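Probable cobalt-precorrin-6B C(15)-methyltransferase (decarboxylating) (Methanothermobacter thermautotrophicus, PDB 1L3I) probably methylates C-15 of cobalt-precorrin-6B with S-adenosylmethionine and then removes carbon dioxide at C-12, giving cobalt-precorrin-7 on the anaerobic route to cobalamin. Local coordinates at residues K33-V38 and I101-V106; Y59-N64 and T85-D90; E112-L117 and K140-E145. All blocks are in the same frame, centred on the assembly; numbering follows the deposited sequence.

How the contacts relate
The three contacts lie in one Rossmann-like methyltransferase domain. Contacts 1 and 2 share its sheet, their centres about 15 Å apart: strand 36-40 pairs with 101-106 on one flank and with 57-62 on the other, where A37 O lies 2.9 Å from Y59 N, a probable hydrogen bond. Contact 2 holds the ribose and the adenine of S-adenosylhomocysteine. Contact 3 joins two helices over the sheet, its centre about 18 Å from that of contact 1, and touches it through V106 CG1 and L113 CD1, 4.2 Å apart. E112, just before helix 113-122, reaches the adenine end of contact 2, where its OE2 comes within 2.7 Å of D90 OD2, two like charges.

Contact 1: residues K33-V38 and I101-V106; sequences KNDVAV and IDIAVV
V38 and I101 meet where the chain turns the corner at D102, V38 CG1 lying 3.5 Å from I101 CD1. Both side chains take the crowded position, with V38 CG1 and I101 CG1 set between backbone N and carbonyl carbon (chi1 63° and 55°), which turns the branches against each other. V38 shares a face of the sheet with A104, whose single methyl lets V38 CG1 lie close over it, 3.8 Å from A104 CB. Branched valine and isoleucine suit an extended chain in a buried part of the sheet. V38 is bonded through its backbone as well: its N donates to I103 O, and its O receives V105 N at 3.0 Å in a nearly straight bond. On the face opposite V38 and A104, I103 CB rests on A37 CB, while I103 CD1 reaches the carboxylate of D35. D102 marks the place where strand 101-106 departs from regular pairing. V36 O accepts two successive amides, D102 N at 2.8 Å and the longer I103 N at 3.3 Å, a bulge-like irregularity. D102 then folds its side chain back: OD2 takes V36 N at 2.9 Å on the lone pair facing away from OD1. A short aspartate suits the place, reaching an amide that a strand carbonyl would otherwise probably take. Its carboxylate is near that of D35, tilted 38° to it, and weak, long ion pairs, D102 with K125 and D35 with R129, may ease the repulsion. These parallel strands, 36-40 and 101-106, are the central neighbours in the 3-2-1-4-5-7-6 sheet of a Rossmann-like, class I methyltransferase.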
loop_
_atom_site.group_PDB
_atom_site.type_symbol
_atom_site.label_atom_id
_atom_site.label_comp_id
_atom_site.label_asym_id
_atom_site.label_seq_id
_atom_site.Cartn_x
_atom_site.Cartn_y
_atom_site.Cartn_z
ATOM N N LYS A 33 25.648 6.166 21.191
ATOM C CA LYS A 33 25.724 6.838 22.477
ATOM C C LYS A 33 26.556 8.110 22.534
ATOM O O LYS A 33 26.460 8.867 23.491
ATOM C CB LYS A 33 26.183 5.856 23.544
ATOM C CG LYS A 33 25.099 4.851 23.948
ATOM C CD LYS A 33 25.613 3.965 25.075
ATOM C CE LYS A 33 24.506 3.100 25.686
ATOM N NZ LYS A 33 24.944 2.598 27.028
ATOM N N ASN A 34 27.372 8.355 21.519
ATOM C CA ASN A 34 28.201 9.561 21.482
ATOM C C ASN A 34 27.725 10.514 20.397
ATOM O O ASN A 34 28.445 11.437 20.014
ATOM C CB ASN A 34 29.672 9.215 21.211
ATOM C CG ASN A 34 30.273 8.338 22.291
ATOM O OD1 ASN A 34 29.778 8.287 23.428
ATOM N ND2 ASN A 34 31.338 7.615 21.936
ATOM N N ASP A 35 26.518 10.269 19.894
ATOM C CA ASP A 35 25.954 11.100 18.844
ATOM C C ASP A 35 25.193 12.283 19.388
ATOM O O ASP A 35 24.598 12.217 20.467
ATOM C CB ASP A 35 25.023 10.281 17.947
ATOM C CG ASP A 35 25.771 9.412 16.958
ATOM O OD1 ASP A 35 26.935 9.746 16.646
ATOM O OD2 ASP A 35 25.194 8.401 16.475
ATOM N N VAL A 36 25.215 13.360 18.618
ATOM C CA VAL A 36 24.511 14.590 18.950
ATOM C C VAL A 36 23.434 14.665 17.872
ATOM O O VAL A 36 23.748 14.658 16.684
ATOM C CB VAL A 36 25.433 15.830 18.849
ATOM C CG1 VAL A 36 24.635 17.106 19.107
ATOM C CG2 VAL A 36 26.580 15.714 19.829
ATOM N N ALA A 37 22.171 14.695 18.270
ATOM C CA ALA A 37 21.102 14.724 17.299
ATOM C C ALA A 37 20.223 15.938 17.434
ATOM O O ALA A 37 20.165 16.556 18.491
ATOM C CB ALA A 37 20.264 13.462 17.442
ATOM N N VAL A 38 19.550 16.292 16.343
ATOM C CA VAL A 38 18.605 17.407 16.352
ATOM C C VAL A 38 17.305 16.913 15.729
ATOM O O VAL A 38 17.321 16.216 14.714
ATOM C CB VAL A 38 19.126 18.672 15.599
ATOM C CG1 VAL A 38 19.342 18.384 14.135
ATOM C CG2 VAL A 38 18.141 19.812 15.753
ATOM N N ILE A 101 26.095 18.400 14.443
ATOM C CA ILE A 101 25.287 17.206 14.661
ATOM C C ILE A 101 25.698 15.974 13.871
ATOM O O ILE A 101 26.221 16.062 12.767
ATOM C CB ILE A 101 23.808 17.500 14.311
ATOM C CG1 ILE A 101 23.740 18.029 12.868
ATOM C CG2 ILE A 101 23.210 18.501 15.311
ATOM C CD1 ILE A 101 22.380 18.322 12.370
ATOM N N ASP A 102 25.400 14.818 14.438
ATOM C CA ASP A 102 25.692 13.540 13.816
ATOM C C ASP A 102 24.423 13.038 13.140
ATOM O O ASP A 102 24.489 12.352 12.118
ATOM C CB ASP A 102 26.132 12.539 14.871
ATOM C CG ASP A 102 27.422 12.945 15.549
ATOM O OD1 ASP A 102 28.470 12.933 14.863
ATOM O OD2 ASP A 102 27.394 13.298 16.752
ATOM N N ILE A 103 23.277 13.382 13.728
ATOM C CA ILE A 103 21.982 12.969 13.222
ATOM C C ILE A 103 21.020 14.153 13.174
ATOM O O ILE A 103 20.927 14.937 14.118
ATOM C CB ILE A 103 21.356 11.879 14.127
ATOM C CG1 ILE A 103 22.251 10.645 14.186
ATOM C CG2 ILE A 103 19.965 11.503 13.645
ATOM C CD1 ILE A 103 21.877 9.699 15.303
ATOM N N ALA A 104 20.296 14.272 12.072
ATOM C CA ALA A 104 19.308 15.322 11.903
ATOM C C ALA A 104 18.024 14.713 11.328
ATOM O O ALA A 104 18.027 14.123 10.238
ATOM C CB ALA A 104 19.830 16.402 10.973
ATOM N N VAL A 105 16.940 14.813 12.093
ATOM C CA VAL A 105 15.626 14.325 11.671
ATOM C C VAL A 105 14.727 15.549 11.510
ATOM O O VAL A 105 14.570 16.361 12.443
ATOM C CB VAL A 105 14.990 13.371 12.701
ATOM C CG1 VAL A 105 13.557 12.971 12.254
ATOM C CG2 VAL A 105 15.894 12.146 12.891
ATOM N N VAL A 106 14.191 15.728 10.313
ATOM C CA VAL A 106 13.311 16.855 10.066
ATOM C C VAL A 106 11.882 16.337 10.084
ATOM O O VAL A 106 11.425 15.740 9.110
ATOM C CB VAL A 106 13.617 17.541 8.711
ATOM C CG1 VAL A 106 12.793 18.817 8.578
ATOM C CG2 VAL A 106 15.096 17.853 8.616
#

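Contact 2: residues Y59-N64 and T85-D90; sequences YAIDRN and TLMEGD. With SAH (S-adenosyl-L-homocysteine), chain G.
D62 OD1 is gripped twice, by the ribose O2' of S-adenosylhomocysteine at 2.8 Å and by the backbone N of N64 at 2.9 Å, the second bond forming an Asx turn. The other oxygen, OD2, accepts O3' of the ligand at 2.6 Å and also G43 N of the glycine-rich loop. With both oxygens bonded, the carboxylate cannot easily rotate, and an acidic residue suits a ribose diol. This is the acid at the end of the second strand, 57-62, of the Rossmann-like methyltransferase fold, which helix 65-77 joins to strand 84-88 in a beta-alpha-beta unit. The two strands run parallel, M87 N donating to A60 O at 2.8 Å. Beyond the strands G89 N reaches D62 O, well above the carbonyl plane; the G89 backbone angles (phi 142°, psi 173°) would jam a CB against the carbonyl oxygen of E88, a conformation that suits a residue without a side chain. R63 is extended from CG to NE, laying CG and CD over one face of the adenine, with CG 3.5 Å from ligand C2. Its NE forms a salt bridge with D90 OD1 at 3.1 Å, the guanidinium and carboxylate planes 57° apart.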
loop_
_atom_site.group_PDB
_atom_site.type_symbol
_atom_site.label_atom_id
_atom_site.label_comp_id
_atom_site.label_asym_id
_atom_site.label_seq_id
_atom_site.Cartn_x
_atom_site.Cartn_y
_atom_site.Cartn_z
ATOM N N TYR A 59 18.651 17.859 20.535
ATOM C CA TYR A 59 18.138 19.225 20.483
ATOM C C TYR A 59 16.776 19.142 19.793
ATOM O O TYR A 59 16.702 18.841 18.602
ATOM C CB TYR A 59 19.080 20.110 19.665
ATOM C CG TYR A 59 20.394 20.365 20.332
ATOM C CD1 TYR A 59 21.480 19.519 20.112
ATOM C CD2 TYR A 59 20.547 21.416 21.242
ATOM C CE1 TYR A 59 22.683 19.707 20.784
ATOM C CE2 TYR A 59 21.744 21.620 21.916
ATOM C CZ TYR A 59 22.804 20.761 21.689
ATOM O OH TYR A 59 23.980 20.950 22.368
ATOM N N ALA A 60 15.696 19.352 20.544
ATOM C CA ALA A 60 14.334 19.287 20.009
ATOM C C ALA A 60 13.780 20.695 19.770
ATOM O O ALA A 60 13.579 21.464 20.698
ATOM C CB ALA A 60 13.438 18.516 20.956
ATOM N N ILE A 61 13.487 20.997 18.514
ATOM C CA ILE A 61 13.004 22.312 18.123
ATOM C C ILE A 61 11.550 22.289 17.657
ATOM O O ILE A 61 11.116 21.314 17.027
ATOM C CB ILE A 61 13.840 22.825 16.932
ATOM C CG1 ILE A 61 15.320 22.851 17.279
ATOM C CG2 ILE A 61 13.365 24.178 16.476
ATOM C CD1 ILE A 61 16.219 23.045 16.071
ATOM N N ASP A 62 10.817 23.369 17.941
ATOM C CA ASP A 62 9.433 23.517 17.495
ATOM C C ASP A 62 8.913 24.954 17.621
ATOM O O ASP A 62 9.184 25.635 18.603
ATOM C CB ASP A 62 8.500 22.563 18.234
ATOM C CG ASP A 62 7.316 22.145 17.377
ATOM O OD1 ASP A 62 6.507 23.024 17.012
ATOM O OD2 ASP A 62 7.209 20.940 17.059
ATOM N N ARG A 63 8.188 25.394 16.596
ATOM C CA ARG A 63 7.571 26.723 16.552
ATOM C C ARG A 63 6.492 26.798 17.627
ATOM O O ARG A 63 6.307 27.823 18.286
ATOM C CB ARG A 63 6.823 26.932 15.231
ATOM C CG ARG A 63 7.621 27.022 13.977
ATOM C CD ARG A 63 6.675 27.174 12.803
ATOM N NE ARG A 63 7.406 27.359 11.554
ATOM C CZ ARG A 63 6.876 27.840 10.434
ATOM N NH1 ARG A 63 5.606 28.200 10.385
ATOM N NH2 ARG A 63 7.630 27.952 9.343
ATOM N N ASN A 64 5.721 25.721 17.720
ATOM C CA ASN A 64 4.611 25.628 18.642
ATOM C C ASN A 64 5.016 25.445 20.094
ATOM O O ASN A 64 5.585 24.410 20.460
ATOM C CB ASN A 64 3.662 24.496 18.213
ATOM C CG ASN A 64 2.278 24.563 18.894
ATOM O OD1 ASN A 64 1.500 23.604 18.826
ATOM N ND2 ASN A 64 1.959 25.688 19.517
ATOM N N THR A 85 17.631 19.157 25.004
ATOM C CA THR A 85 17.577 20.605 25.081
ATOM C C THR A 85 16.413 21.046 24.211
ATOM O O THR A 85 16.477 20.949 22.986
ATOM C CB THR A 85 18.877 21.235 24.560
ATOM O OG1 THR A 85 19.987 20.726 25.309
ATOM C CG2 THR A 85 18.834 22.745 24.689
ATOM N N LEU A 86 15.319 21.439 24.852
ATOM C CA LEU A 86 14.122 21.906 24.151
ATOM C C LEU A 86 14.322 23.346 23.704
ATOM O O LEU A 86 14.815 24.170 24.464
ATOM C CB LEU A 86 12.895 21.785 25.065
ATOM C CG LEU A 86 12.456 20.347 25.322
ATOM C CD1 LEU A 86 11.687 20.267 26.602
ATOM C CD2 LEU A 86 11.625 19.850 24.157
HETATM N N MSE A 87 13.934 23.644 22.474
HETATM C CA MSE A 87 14.095 24.981 21.939
HETATM C C MSE A 87 12.854 25.451 21.199
HETATM O O MSE A 87 12.536 24.926 20.125
HETATM C CB MSE A 87 15.280 25.018 20.981
HETATM C CG MSE A 87 16.572 24.528 21.580
HETATM SE SE MSE A 87 18.028 24.699 20.326
HETATM C CE MSE A 87 17.825 23.021 19.422
ATOM N N GLU A 88 12.133 26.409 21.779
ATOM C CA GLU A 88 10.952 26.926 21.115
ATOM C C GLU A 88 11.418 27.973 20.128
ATOM O O GLU A 88 12.287 28.784 20.445
ATOM C CB GLU A 88 9.963 27.556 22.085
ATOM C CG GLU A 88 8.682 27.972 21.384
ATOM C CD GLU A 88 7.866 28.970 22.161
ATOM O OE1 GLU A 88 7.692 28.792 23.384
ATOM O OE2 GLU A 88 7.373 29.939 21.540
ATOM N N GLY A 89 10.852 27.947 18.926
ATOM C CA GLY A 89 11.221 28.925 17.921
ATOM C C GLY A 89 11.274 28.324 16.539
ATOM O O GLY A 89 11.151 27.112 16.357
ATOM N N ASP A 90 11.454 29.193 15.560
ATOM C CA ASP A 90 11.531 28.779 14.175
ATOM C C ASP A 90 12.874 28.053 13.997
ATOM O O ASP A 90 13.905 28.512 14.480
ATOM C CB ASP A 90 11.438 30.020 13.289
ATOM C CG ASP A 90 11.037 29.693 11.871
ATOM O OD1 ASP A 90 10.079 28.901 11.677
ATOM O OD2 ASP A 90 11.678 30.244 10.951
HETATM N N SAH G . 7.568 13.659 14.666
HETATM C CA SAH G . 6.758 14.207 15.759
HETATM C CB SAH G . 5.578 15.061 15.223
HETATM C CG SAH G . 6.044 16.281 14.381
HETATM S SD SAH G . 4.754 17.356 13.740
HETATM C C SAH G . 6.242 13.056 16.611
HETATM O O SAH G . 6.582 11.907 16.277
HETATM O OXT SAH G . 5.532 13.314 17.603
HETATM C "C5'" SAH G . 5.698 18.606 12.902
HETATM C "C4'" SAH G . 6.153 19.697 13.805
HETATM O "O4'" SAH G . 6.860 20.608 12.942
HETATM C "C3'" SAH G . 5.001 20.558 14.525
HETATM O "O3'" SAH G . 4.911 20.510 15.986
HETATM C "C2'" SAH G . 5.311 21.953 13.936
HETATM O "O2'" SAH G . 4.944 23.106 14.709
HETATM C "C1'" SAH G . 6.786 21.824 13.630
HETATM N N9 SAH G . 7.411 22.740 12.685
HETATM C C8 SAH G . 7.062 22.948 11.328
HETATM N N7 SAH G . 7.840 23.826 10.771
HETATM C C5 SAH G . 8.738 24.235 11.783
HETATM C C6 SAH G . 9.807 25.149 11.818
HETATM N N6 SAH G . 10.171 25.855 10.742
HETATM N N1 SAH G . 10.505 25.320 12.976
HETATM C C2 SAH G . 10.133 24.610 14.034
HETATM N N3 SAH G . 9.154 23.727 14.127
HETATM C C4 SAH G . 8.484 23.575 12.966
#

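Contact 3: residues E112-L117 and K140-E145; sequences ELQEIL and KFEAME
L113 touches A143 and E142 across two helices of a Rossmann-like fold: helix 113-122, which follows strand 101-106, and helix 137-149, which follows strand 128-134. The axes of the two short helical segments approach to 10.1 Å and are inclined by 34°. The L113 side chain starts toward the other helix. CB carries it outward with CG anti to the backbone N (chi1 -179°), an arm for the two methyls. CD1 turns to the sheet and meets V106. CD2 does the work: it sits 3.7 Å from the backbone N of A143, 3.8 Å from E142 CG and 4.2 Å from A143 CB. Leucine suits this place because a forked, apolar tip can touch helix and sheet at once, while alanine lets it approach the neighbouring backbone. One turn on, L117 also heads toward A143 and leans on I130 and V132 of the sheet. F141, elsewhere on helix 137-149, stacks on F141 of the second subunit, so this helix also forms part of the subunit interface. At the outer margin the amide of Q114 and the carboxylate of E142 are turned 68° apart, with Q114 NE2 still 3.9 Å from E142 OE2.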
loop_
_atom_site.group_PDB
_atom_site.type_symbol
_atom_site.label_atom_id
_atom_site.label_comp_id
_atom_site.label_asym_id
_atom_site.label_seq_id
_atom_site.Cartn_x
_atom_site.Cartn_y
_atom_site.Cartn_z
ATOM N N GLU A 112 9.949 26.157 5.212
ATOM C CA GLU A 112 11.378 26.479 5.204
ATOM C C GLU A 112 12.288 25.266 5.040
ATOM O O GLU A 112 13.441 25.300 5.457
ATOM C CB GLU A 112 11.742 27.208 6.501
ATOM C CG GLU A 112 10.860 28.407 6.785
ATOM C CD GLU A 112 11.025 28.939 8.190
ATOM O OE1 GLU A 112 11.454 28.171 9.077
ATOM O OE2 GLU A 112 10.704 30.127 8.405
ATOM N N LEU A 113 11.789 24.220 4.386
ATOM C CA LEU A 113 12.575 22.999 4.215
ATOM C C LEU A 113 13.963 23.228 3.626
ATOM O O LEU A 113 14.980 22.792 4.182
ATOM C CB LEU A 113 11.822 21.974 3.362
ATOM C CG LEU A 113 12.589 20.669 3.167
ATOM C CD1 LEU A 113 12.764 19.933 4.494
ATOM C CD2 LEU A 113 11.868 19.814 2.152
ATOM N N GLN A 114 13.993 23.923 2.497
ATOM C CA GLN A 114 15.239 24.214 1.798
ATOM C C GLN A 114 16.265 24.895 2.701
ATOM O O GLN A 114 17.425 24.481 2.759
ATOM C CB GLN A 114 14.932 25.088 0.595
ATOM C CG GLN A 114 16.110 25.364 -0.292
ATOM C CD GLN A 114 15.709 26.194 -1.484
ATOM O OE1 GLN A 114 15.441 27.399 -1.359
ATOM N NE2 GLN A 114 15.643 25.555 -2.649
ATOM N N GLU A 115 15.817 25.920 3.419
ATOM C CA GLU A 115 16.671 26.684 4.331
ATOM C C GLU A 115 17.193 25.791 5.453
ATOM O O GLU A 115 18.386 25.808 5.767
ATOM C CB GLU A 115 15.861 27.838 4.923
ATOM C CG GLU A 115 16.633 28.785 5.802
ATOM C CD GLU A 115 15.766 29.912 6.352
ATOM O OE1 GLU A 115 14.554 29.970 6.019
ATOM O OE2 GLU A 115 16.304 30.748 7.122
ATOM N N ILE A 116 16.267 25.047 6.067
ATOM C CA ILE A 116 16.528 24.122 7.164
ATOM C C ILE A 116 17.573 23.107 6.739
ATOM O O ILE A 116 18.516 22.845 7.482
ATOM C CB ILE A 116 15.223 23.378 7.563
ATOM C CG1 ILE A 116 14.259 24.338 8.250
ATOM C CG2 ILE A 116 15.511 22.179 8.473
ATOM C CD1 ILE A 116 12.897 23.720 8.503
ATOM N N LEU A 117 17.425 22.559 5.535
ATOM C CA LEU A 117 18.384 21.571 5.041
ATOM C C LEU A 117 19.775 22.159 4.781
ATOM O O LEU A 117 20.769 21.608 5.253
ATOM C CB LEU A 117 17.854 20.860 3.792
ATOM C CG LEU A 117 16.736 19.841 3.991
ATOM C CD1 LEU A 117 16.405 19.272 2.632
ATOM C CD2 LEU A 117 17.136 18.741 4.975
ATOM N N LYS A 140 8.172 15.611 -0.488
ATOM C CA LYS A 140 8.925 14.447 -0.975
ATOM C C LYS A 140 9.819 14.869 -2.133
ATOM O O LYS A 140 10.995 14.513 -2.189
ATOM C CB LYS A 140 7.976 13.318 -1.421
ATOM C CG LYS A 140 7.217 12.664 -0.288
ATOM C CD LYS A 140 6.114 11.749 -0.796
ATOM C CE LYS A 140 5.098 11.479 0.319
ATOM N NZ LYS A 140 3.883 10.782 -0.169
ATOM N N PHE A 141 9.254 15.646 -3.049
ATOM C CA PHE A 141 9.986 16.132 -4.202
ATOM C C PHE A 141 11.066 17.110 -3.744
ATOM O O PHE A 141 12.238 16.968 -4.095
ATOM C CB PHE A 141 9.033 16.848 -5.151
ATOM C CG PHE A 141 9.709 17.428 -6.360
ATOM C CD1 PHE A 141 9.997 16.624 -7.465
ATOM C CD2 PHE A 141 10.064 18.783 -6.396
ATOM C CE1 PHE A 141 10.626 17.155 -8.586
ATOM C CE2 PHE A 141 10.695 19.329 -7.516
ATOM C CZ PHE A 141 10.976 18.517 -8.614
ATOM N N GLU A 142 10.664 18.093 -2.945
ATOM C CA GLU A 142 11.560 19.124 -2.423
ATOM C C GLU A 142 12.773 18.569 -1.674
ATOM O O GLU A 142 13.894 18.971 -1.961
ATOM C CB GLU A 142 10.775 20.106 -1.535
ATOM C CG GLU A 142 11.486 21.426 -1.308
ATOM C CD GLU A 142 11.817 22.135 -2.629
ATOM O OE1 GLU A 142 11.040 21.994 -3.613
ATOM O OE2 GLU A 142 12.862 22.831 -2.680
ATOM N N ALA A 143 12.546 17.622 -0.760
ATOM C CA ALA A 143 13.614 17.009 0.028
ATOM C C ALA A 143 14.658 16.379 -0.895
ATOM O O ALA A 143 15.858 16.548 -0.702
ATOM C CB ALA A 143 13.021 15.947 0.995
HETATM N N MSE A 144 14.182 15.690 -1.922
HETATM C CA MSE A 144 15.041 15.028 -2.892
HETATM C C MSE A 144 15.900 16.024 -3.670
HETATM O O MSE A 144 17.123 15.939 -3.625
HETATM C CB MSE A 144 14.185 14.230 -3.857
HETATM C CG MSE A 144 13.409 13.125 -3.186
HETATM SE SE MSE A 144 14.345 11.490 -3.324
HETATM C CE MSE A 144 13.600 10.990 -5.031
ATOM N N GLU A 145 15.256 16.960 -4.366
ATOM C CA GLU A 145 15.970 17.972 -5.147
ATOM C C GLU A 145 16.983 18.701 -4.258
ATOM O O GLU A 145 18.174 18.709 -4.543
ATOM C CB GLU A 145 14.985 18.981 -5.791
ATOM C CG GLU A 145 15.670 20.053 -6.698
ATOM C CD GLU A 145 14.696 20.873 -7.565
ATOM O OE1 GLU A 145 13.849 21.614 -6.999
ATOM O OE2 GLU A 145 14.800 20.796 -8.819
#